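Local coordinates for structural PPIase-like protein L605 (Mimivirus, PDB 2OSE) that resembles cyclophilin-type peptidyl-prolyl cis-trans isomerases, whose activity and cyclosporin A binding it may share, and forms a homotrimer, at residues 34-39 against 170-175; 21-26 against 196-201; 86-91 against 157-162. All blocks are in the same frame, centred on the assembly; numbering follows the deposited sequence.

In the fold
The three contacts show how an antiparallel sheet draws together distant parts of a chain. They are nested: contact 2 closes the longest loop, pairing strand 16-23 with strand 198-205; contact 1 lies inside it, between strands 26-35 and 168-175; contact 3 lies inside contact 1 and ties the start of strand 89-92 to the loop after strand 147-150. Their centres stand 19 to 23 Å apart and none touches another, yet all reach the same curled sheet. Contacts 1 and 2 thus attach later strands to the two neighbouring N-terminal ones, within the cyclophilin barrel, while contact 3 joins a loop to the sheet where Y89 and V91 pack against a second subunit.

Contact 1 (34-39 against 170-175); sequences KLFRDA and IGQVYG
The carbonyl oxygen of I170 draws two groups from segment 34-39: F36 N donates a hydrogen bond to I170 O at 2.8 Å, approaching 37° out of the carbonyl plane, and L35 CA adds a CA-H...O contact to that oxygen at 3.3 Å. Two residues along, K34 and Q172 form an antiparallel hydrogen-bonded pair, with K34 N to Q172 O and Q172 N to K34 O both 2.9 Å. With CG anti to its carbonyl carbon (chi1 -43°), F36 lays its ring over the opposite backbone, where G171 CA makes a CH-pi contact 3.8 Å from the ring centroid. The Q172 amide, turned 68° from that ring, meets its edge, NE2 lying 3.5 Å from F36 CE1. This NE2 also donates to a water that K34 NZ binds weakly, while Y121 stacks on the F36 ring. L35, on the face opposite K34 and Q172, runs beside I170, CD2 to CD1 3.9 Å, and both meet V44 of helix 41-52. Strand 168-175 also pairs with strand 128-135, where I170 and G171 form a classic beta bulge opposite L129, within the helix-covered antiparallel barrel of the cyclophilin fold.

Contact 2 (21-26 against 196-201); sequences IVLNNE and PTFSIG
V22 and S199 hold each other through both backbone directions: V22 N donates to S199 O at 2.8 Å, and S199 N returns a bond to V22 O at 3.0 Å, which makes them an antiparallel hydrogen-bonded pair. Each acceptor also receives a CA-H...O contact, I21 CA to S199 O and F198 CA to V22 O, both 3.5 Å. A water beside this pair donates to T197 O and, weakly, to V22 O; it lies unusually close to S199 OG, a doubtful bond. Strand 16-23 here ends in a type I' turn from L23 to E26 and returns as strand 26-35, so the pairing lays the strand near the C-terminal end of the cyclophilin barrel, 198-205, beside strand 16-23 of an N-terminal beta hairpin, on the edge away from strand 26-35. The pairing is strongly twisted, the N-to-C directions of 21-23 and 198-201 standing at 132°. On the face of the sheet that carries I21, L23 and F198, the packing is led by L23. Its CD1 methyl sits over one face of the F198 ring, 3.9 Å from F198 CE1, and presses tightly on the proline ring at P196 CB, 3.4 Å away. I21 CG2 approaches the same phenyl ring obliquely. I183 of helix 177-186 touches I21 and F198, and M186 touches L23 and F198. The opposite face carries V22 and S199, where V22 CG2 reaches across to G201 CA at 3.7 Å, against a residue that has no side chain to meet it.

Contact 3 (86-91 against 157-162); sequences HNNYIV and SNVLDE
N88 stretches its amide across to the backbone of the 157-162 loop, and the two ends of that amide do different work. The oxygen is used in the carbonyl plane, on a lone pair, to accept a hydrogen bond from V159 N to N88 OD1 at 2.9 Å. The nitrogen turns back to its own segment, where N88 ND2 donates to H86 O at 2.8 Å, the acceptor lying only 9° out of the amide plane. The first torsion (chi1 -70°) points the group across to the loop, and the two bonds fix how the amide is turned. The N158 and N88 side chains meet at a slant, their amide planes 68° apart. N158 CB lies 3.4 Å from N88 OD1. The polar ends of N158 look to their own loop instead: ND2 donates to D153 O, while OD1 accepts from R155 N and, weakly, from L160 N in an Asx turn. V159 lays CG2 against N88 OD1 at 3.3 Å. L160 brings CD2 to within 3.5 Å of N88 O, and the same methyl meets the Y89 ring at its edge, 3.9 Å from CD2 of Y89, as Y89 and L160 pass with their ends pointing opposite ways. Y89 also packs on A191 of a second subunit. N88 and Y89 form a classic beta bulge opposite L85, at the start of strand 89-92. Bonds at both ends of the buried N88 amide should hold its rotation, so that the N88 side chain joins this bulge to the 157-162 segment by a bond to V159 N.

Contact 1 (34-39 against 170-175)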
loop_
_atom_site.group_PDB
_atom_site.type_symbol
_atom_site.label_atom_id
_atom_site.label_comp_id
_atom_site.label_asym_id
_atom_site.label_seq_id
_atom_site.Cartn_x
_atom_site.Cartn_y
_atom_site.Cartn_z
ATOM N N LYS A 34 17.850 11.521 23.203
ATOM C CA LYS A 34 18.028 12.846 23.771
ATOM C C LYS A 34 17.506 13.915 22.795
ATOM O O LYS A 34 17.919 13.940 21.654
ATOM C CB LYS A 34 19.524 13.097 24.000
ATOM C CG LYS A 34 19.812 14.438 24.683
ATOM C CD LYS A 34 21.337 14.567 24.989
ATOM C CE LYS A 34 22.151 15.308 23.980
ATOM N NZ LYS A 34 23.333 16.013 24.635
ATOM N N LEU A 35 16.634 14.796 23.275
ATOM C CA LEU A 35 16.018 15.808 22.433
ATOM C C LEU A 35 16.705 17.161 22.598
ATOM O O LEU A 35 17.375 17.426 23.619
ATOM C CB LEU A 35 14.511 15.920 22.720
ATOM C CG LEU A 35 13.847 14.600 22.279
ATOM C CD1 LEU A 35 13.381 13.836 23.521
ATOM C CD2 LEU A 35 12.725 14.826 21.371
ATOM N N PHE A 36 16.556 18.002 21.581
ATOM C CA PHE A 36 17.217 19.309 21.555
ATOM C C PHE A 36 16.073 20.315 21.548
ATOM O O PHE A 36 15.585 20.675 20.492
ATOM C CB PHE A 36 18.103 19.501 20.315
ATOM C CG PHE A 36 18.972 18.292 19.931
ATOM C CD1 PHE A 36 19.759 17.618 20.875
ATOM C CD2 PHE A 36 19.024 17.868 18.614
ATOM C CE1 PHE A 36 20.551 16.539 20.498
ATOM C CE2 PHE A 36 19.812 16.811 18.224
ATOM C CZ PHE A 36 20.572 16.129 19.166
ATOM N N ARG A 37 15.603 20.716 22.723
ATOM C CA ARG A 37 14.426 21.574 22.806
ATOM C C ARG A 37 14.680 22.875 22.046
ATOM O O ARG A 37 13.735 23.398 21.464
ATOM C CB ARG A 37 14.030 21.856 24.255
ATOM C CG ARG A 37 12.633 22.465 24.421
ATOM C CD ARG A 37 12.444 23.013 25.842
ATOM N NE ARG A 37 11.051 23.383 26.092
ATOM C CZ ARG A 37 10.570 24.626 26.003
ATOM N NH1 ARG A 37 11.371 25.613 25.658
ATOM N NH2 ARG A 37 9.281 24.875 26.234
ATOM N N ASP A 38 15.945 23.348 22.013
ATOM C CA ASP A 38 16.349 24.568 21.243
ATOM C C ASP A 38 16.277 24.447 19.712
ATOM O O ASP A 38 16.507 25.416 18.987
ATOM C CB ASP A 38 17.732 25.147 21.658
ATOM C CG ASP A 38 18.929 24.209 21.384
ATOM O OD1 ASP A 38 18.993 23.451 20.384
ATOM O OD2 ASP A 38 19.887 24.277 22.191
ATOM N N ALA A 39 15.971 23.259 19.221
ATOM C CA ALA A 39 15.794 23.062 17.798
ATOM C C ALA A 39 14.397 23.533 17.385
ATOM O O ALA A 39 14.221 24.064 16.287
ATOM C CB ALA A 39 15.996 21.571 17.442
ATOM N N ILE A 170 15.291 17.016 15.689
ATOM C CA ILE A 170 14.963 17.444 17.053
ATOM C C ILE A 170 15.627 16.570 18.144
ATOM O O ILE A 170 15.399 16.814 19.330
ATOM C CB ILE A 170 13.432 17.476 17.315
ATOM C CG1 ILE A 170 12.778 16.104 17.071
ATOM C CG2 ILE A 170 12.699 18.589 16.461
ATOM C CD1 ILE A 170 11.515 15.968 17.863
ATOM N N GLY A 171 16.455 15.587 17.751
ATOM C CA GLY A 171 17.033 14.687 18.736
ATOM C C GLY A 171 17.963 13.663 18.147
ATOM O O GLY A 171 18.114 13.590 16.922
ATOM N N GLN A 172 18.572 12.844 19.021
ATOM C CA GLN A 172 19.472 11.749 18.604
ATOM C C GLN A 172 19.244 10.562 19.535
ATOM O O GLN A 172 18.972 10.745 20.695
ATOM C CB GLN A 172 20.945 12.159 18.737
ATOM C CG GLN A 172 21.338 12.464 20.204
ATOM C CD GLN A 172 22.811 12.809 20.384
ATOM O OE1 GLN A 172 23.699 11.947 20.241
ATOM N NE2 GLN A 172 23.083 14.074 20.719
ATOM N N VAL A 173 19.463 9.365 19.023
ATOM C CA VAL A 173 19.459 8.136 19.785
ATOM C C VAL A 173 20.796 8.036 20.503
ATOM O O VAL A 173 21.829 8.066 19.848
ATOM C CB VAL A 173 19.254 6.906 18.835
ATOM C CG1 VAL A 173 19.387 5.585 19.617
ATOM C CG2 VAL A 173 17.862 6.972 18.144
ATOM N N TYR A 174 20.795 7.945 21.830
ATOM C CA TYR A 174 22.088 7.781 22.554
ATOM C C TYR A 174 22.264 6.356 23.143
ATOM O O TYR A 174 23.301 6.050 23.757
ATOM C CB TYR A 174 22.274 8.875 23.631
ATOM C CG TYR A 174 21.241 8.821 24.757
ATOM C CD1 TYR A 174 21.469 8.067 25.895
ATOM C CD2 TYR A 174 20.007 9.492 24.644
ATOM C CE1 TYR A 174 20.505 7.993 26.916
ATOM C CE2 TYR A 174 19.062 9.435 25.656
ATOM C CZ TYR A 174 19.326 8.682 26.789
ATOM O OH TYR A 174 18.390 8.610 27.785
ATOM N N GLY A 175 21.259 5.511 22.937
ATOM C CA GLY A 175 21.270 4.122 23.358
ATOM C C GLY A 175 20.305 3.357 22.468
ATOM O O GLY A 175 19.195 3.839 22.217
HETATM O O HOH W 1 25.278 14.895 22.301
#

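Contact 2 (21-26 against 196-201)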
loop_
_atom_site.group_PDB
_atom_site.type_symbol
_atom_site.label_atom_id
_atom_site.label_comp_id
_atom_site.label_asym_id
_atom_site.label_seq_id
_atom_site.Cartn_x
_atom_site.Cartn_y
_atom_site.Cartn_z
ATOM N N ILE A 21 10.857 -1.196 21.351
ATOM C CA ILE A 21 10.436 -1.560 19.977
ATOM C C ILE A 21 9.942 -2.999 20.048
ATOM O O ILE A 21 10.603 -3.854 20.648
ATOM C CB ILE A 21 11.588 -1.427 18.933
ATOM C CG1 ILE A 21 12.261 -0.032 19.044
ATOM C CG2 ILE A 21 11.086 -1.678 17.473
ATOM C CD1 ILE A 21 11.410 1.096 18.459
ATOM N N VAL A 22 8.741 -3.224 19.522
ATOM C CA VAL A 22 8.052 -4.518 19.665
ATOM C C VAL A 22 7.898 -5.113 18.265
ATOM O O VAL A 22 7.677 -4.395 17.290
ATOM C CB VAL A 22 6.662 -4.335 20.382
ATOM C CG1 VAL A 22 5.778 -5.628 20.331
ATOM C CG2 VAL A 22 6.863 -3.867 21.828
ATOM N N LEU A 23 8.054 -6.426 18.171
ATOM C CA LEU A 23 7.754 -7.168 16.938
ATOM C C LEU A 23 7.122 -8.499 17.354
ATOM O O LEU A 23 7.710 -9.276 18.120
ATOM C CB LEU A 23 9.024 -7.429 16.134
ATOM C CG LEU A 23 8.961 -8.399 14.936
ATOM C CD1 LEU A 23 8.337 -7.709 13.785
ATOM C CD2 LEU A 23 10.339 -8.911 14.569
ATOM N N ASN A 24 5.898 -8.729 16.911
ATOM C CA ASN A 24 5.188 -9.980 17.227
ATOM C C ASN A 24 5.016 -10.218 18.714
ATOM O O ASN A 24 5.301 -11.316 19.222
ATOM C CB ASN A 24 5.892 -11.164 16.571
ATOM C CG ASN A 24 5.811 -11.108 15.069
ATOM O OD1 ASN A 24 4.794 -10.678 14.508
ATOM N ND2 ASN A 24 6.882 -11.534 14.401
ATOM N N ASN A 25 4.574 -9.171 19.407
ATOM C CA ASN A 25 4.326 -9.222 20.844
ATOM C C ASN A 25 5.534 -9.459 21.748
ATOM O O ASN A 25 5.365 -9.729 22.941
ATOM C CB ASN A 25 3.172 -10.199 21.171
ATOM C CG ASN A 25 1.854 -9.713 20.633
ATOM O OD1 ASN A 25 1.215 -10.374 19.802
ATOM N ND2 ASN A 25 1.446 -8.520 21.072
ATOM N N GLU A 26 6.733 -9.327 21.176
ATOM C CA GLU A 26 8.007 -9.432 21.886
ATOM C C GLU A 26 8.803 -8.111 21.730
ATOM O O GLU A 26 8.944 -7.591 20.623
ATOM C CB GLU A 26 8.833 -10.599 21.312
ATOM C CG GLU A 26 9.944 -10.135 20.333
ATOM C CD GLU A 26 10.302 -11.109 19.214
ATOM O OE1 GLU A 26 9.573 -11.159 18.170
ATOM O OE2 GLU A 26 11.364 -11.785 19.369
ATOM N N PRO A 196 8.092 -7.181 8.235
ATOM C CA PRO A 196 7.430 -7.360 9.524
ATOM C C PRO A 196 6.849 -6.018 10.025
ATOM O O PRO A 196 7.282 -4.978 9.565
ATOM C CB PRO A 196 8.568 -7.854 10.436
ATOM C CG PRO A 196 9.835 -7.394 9.772
ATOM C CD PRO A 196 9.550 -7.420 8.306
ATOM N N THR A 197 5.845 -6.055 10.903
ATOM C CA THR A 197 5.280 -4.820 11.490
ATOM C C THR A 197 5.871 -4.496 12.863
ATOM O O THR A 197 5.632 -5.196 13.849
ATOM C CB THR A 197 3.746 -4.833 11.505
ATOM O OG1 THR A 197 3.293 -4.776 10.155
ATOM C CG2 THR A 197 3.177 -3.598 12.245
ATOM N N PHE A 198 6.661 -3.425 12.918
ATOM C CA PHE A 198 7.242 -2.962 14.177
ATOM C C PHE A 198 6.318 -1.981 14.865
ATOM O O PHE A 198 5.603 -1.214 14.216
ATOM C CB PHE A 198 8.610 -2.296 13.903
ATOM C CG PHE A 198 9.615 -3.236 13.317
ATOM C CD1 PHE A 198 10.273 -4.157 14.122
ATOM C CD2 PHE A 198 9.882 -3.230 11.970
ATOM C CE1 PHE A 198 11.192 -5.035 13.573
ATOM C CE2 PHE A 198 10.811 -4.121 11.414
ATOM C CZ PHE A 198 11.452 -5.013 12.199
ATOM N N SER A 199 6.367 -1.951 16.188
ATOM C CA SER A 199 5.568 -0.963 16.905
ATOM C C SER A 199 6.300 -0.476 18.124
ATOM O O SER A 199 7.315 -1.066 18.531
ATOM C CB SER A 199 4.206 -1.552 17.298
ATOM O OG SER A 199 4.411 -2.775 17.976
ATOM N N ILE A 200 5.779 0.592 18.711
ATOM C CA ILE A 200 6.303 1.137 19.957
ATOM C C ILE A 200 5.614 0.426 21.123
ATOM O O ILE A 200 4.365 0.301 21.126
ATOM C CB ILE A 200 6.074 2.689 20.024
ATOM C CG1 ILE A 200 6.763 3.372 18.822
ATOM C CG2 ILE A 200 6.524 3.269 21.356
ATOM C CD1 ILE A 200 6.331 4.907 18.586
ATOM N N GLY A 201 6.412 -0.063 22.077
ATOM C CA GLY A 201 5.902 -0.603 23.335
ATOM C C GLY A 201 5.908 0.447 24.414
ATOM O O GLY A 201 5.589 1.605 24.149
HETATM O O HOH W 2 4.298 -4.857 16.601
#

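Contact 3 (86-91 against 157-162)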
loop_
_atom_site.group_PDB
_atom_site.type_symbol
_atom_site.label_atom_id
_atom_site.label_comp_id
_atom_site.label_asym_id
_atom_site.label_seq_id
_atom_site.Cartn_x
_atom_site.Cartn_y
_atom_site.Cartn_z
ATOM N N HIS A 86 14.718 0.480 4.123
ATOM C CA HIS A 86 16.053 -0.129 4.338
ATOM C C HIS A 86 17.167 0.860 4.054
ATOM O O HIS A 86 17.148 1.575 3.028
ATOM C CB HIS A 86 16.194 -1.432 3.501
ATOM C CG HIS A 86 17.520 -2.126 3.633
ATOM N ND1 HIS A 86 17.862 -2.893 4.731
ATOM C CD2 HIS A 86 18.553 -2.240 2.765
ATOM C CE1 HIS A 86 19.080 -3.388 4.562
ATOM N NE2 HIS A 86 19.514 -3.017 3.372
ATOM N N ASN A 87 18.145 0.914 4.966
ATOM C CA ASN A 87 19.335 1.793 4.846
ATOM C C ASN A 87 18.996 3.279 4.880
ATOM O O ASN A 87 19.844 4.116 4.553
ATOM C CB ASN A 87 20.164 1.515 3.574
ATOM C CG ASN A 87 20.980 0.257 3.652
ATOM O OD1 ASN A 87 21.485 -0.227 2.627
ATOM N ND2 ASN A 87 21.132 -0.285 4.841
ATOM N N ASN A 88 17.765 3.602 5.273
ATOM C CA ASN A 88 17.329 4.993 5.303
ATOM C C ASN A 88 16.683 5.401 6.607
ATOM O O ASN A 88 17.334 6.072 7.423
ATOM C CB ASN A 88 16.433 5.357 4.104
ATOM C CG ASN A 88 17.194 5.403 2.830
ATOM O OD1 ASN A 88 17.623 6.484 2.361
ATOM N ND2 ASN A 88 17.419 4.222 2.247
ATOM N N TYR A 89 15.436 4.985 6.824
ATOM C CA TYR A 89 14.642 5.495 7.972
ATOM C C TYR A 89 13.495 4.611 8.369
ATOM O O TYR A 89 13.082 3.715 7.609
ATOM C CB TYR A 89 14.092 6.918 7.701
ATOM C CG TYR A 89 13.354 7.068 6.360
ATOM C CD1 TYR A 89 12.079 6.527 6.182
ATOM C CD2 TYR A 89 13.934 7.777 5.298
ATOM C CE1 TYR A 89 11.393 6.664 4.940
ATOM C CE2 TYR A 89 13.254 7.912 4.043
ATOM C CZ TYR A 89 12.003 7.341 3.895
ATOM O OH TYR A 89 11.340 7.455 2.690
ATOM N N ILE A 90 12.953 4.881 9.557
ATOM C CA ILE A 90 11.662 4.335 9.958
ATOM C C ILE A 90 10.814 5.537 10.415
ATOM O O ILE A 90 11.374 6.536 10.857
ATOM C CB ILE A 90 11.791 3.303 11.099
ATOM C CG1 ILE A 90 12.494 3.916 12.322
ATOM C CG2 ILE A 90 12.509 2.016 10.611
ATOM C CD1 ILE A 90 12.580 2.947 13.481
ATOM N N VAL A 91 9.494 5.421 10.335
ATOM C CA VAL A 91 8.580 6.548 10.626
ATOM C C VAL A 91 7.410 6.037 11.429
ATOM O O VAL A 91 6.912 4.939 11.176
ATOM C CB VAL A 91 8.107 7.268 9.316
ATOM C CG1 VAL A 91 7.153 8.398 9.638
ATOM C CG2 VAL A 91 9.296 7.819 8.578
ATOM N N SER A 157 24.827 5.409 -1.636
ATOM C CA SER A 157 23.897 4.283 -1.796
ATOM C C SER A 157 22.492 4.467 -1.187
ATOM O O SER A 157 21.606 3.609 -1.383
ATOM C CB SER A 157 24.521 3.001 -1.247
ATOM O OG SER A 157 25.132 3.250 0.013
ATOM N N ASN A 158 22.264 5.553 -0.451
ATOM C CA ASN A 158 20.915 5.781 0.096
ATOM C C ASN A 158 20.347 7.120 -0.357
ATOM O O ASN A 158 20.999 7.843 -1.113
ATOM C CB ASN A 158 20.871 5.593 1.636
ATOM C CG ASN A 158 21.736 6.595 2.391
ATOM O OD1 ASN A 158 21.786 7.777 2.046
ATOM N ND2 ASN A 158 22.422 6.120 3.433
ATOM N N VAL A 159 19.156 7.461 0.114
ATOM C CA VAL A 159 18.495 8.700 -0.289
ATOM C C VAL A 159 18.228 9.683 0.846
ATOM O O VAL A 159 17.334 10.525 0.762
ATOM C CB VAL A 159 17.204 8.440 -1.111
ATOM C CG1 VAL A 159 17.571 7.899 -2.514
ATOM C CG2 VAL A 159 16.214 7.511 -0.394
ATOM N N LEU A 160 19.013 9.597 1.908
ATOM C CA LEU A 160 18.868 10.525 3.016
ATOM C C LEU A 160 19.238 11.956 2.606
ATOM O O LEU A 160 18.653 12.908 3.125
ATOM C CB LEU A 160 19.666 10.059 4.249
ATOM C CG LEU A 160 19.218 8.750 4.903
ATOM C CD1 LEU A 160 20.098 8.438 6.107
ATOM C CD2 LEU A 160 17.727 8.776 5.291
ATOM N N ASP A 161 20.178 12.115 1.669
ATOM C CA ASP A 161 20.469 13.464 1.170
ATOM C C ASP A 161 19.294 14.130 0.447
ATOM O O ASP A 161 19.312 15.341 0.216
ATOM C CB ASP A 161 21.760 13.539 0.350
ATOM C CG ASP A 161 21.734 12.672 -0.886
ATOM O OD1 ASP A 161 20.644 12.258 -1.357
ATOM O OD2 ASP A 161 22.847 12.393 -1.380
ATOM N N GLU A 162 18.266 13.345 0.125
ATOM C CA GLU A 162 17.117 13.871 -0.629
ATOM C C GLU A 162 16.020 14.389 0.281
ATOM O O GLU A 162 15.035 14.966 -0.204
ATOM C CB GLU A 162 16.548 12.812 -1.584
ATOM C CG GLU A 162 17.442 12.526 -2.805
ATOM C CD GLU A 162 16.965 11.328 -3.640
ATOM O OE1 GLU A 162 15.761 10.957 -3.565
ATOM O OE2 GLU A 162 17.819 10.735 -4.349
#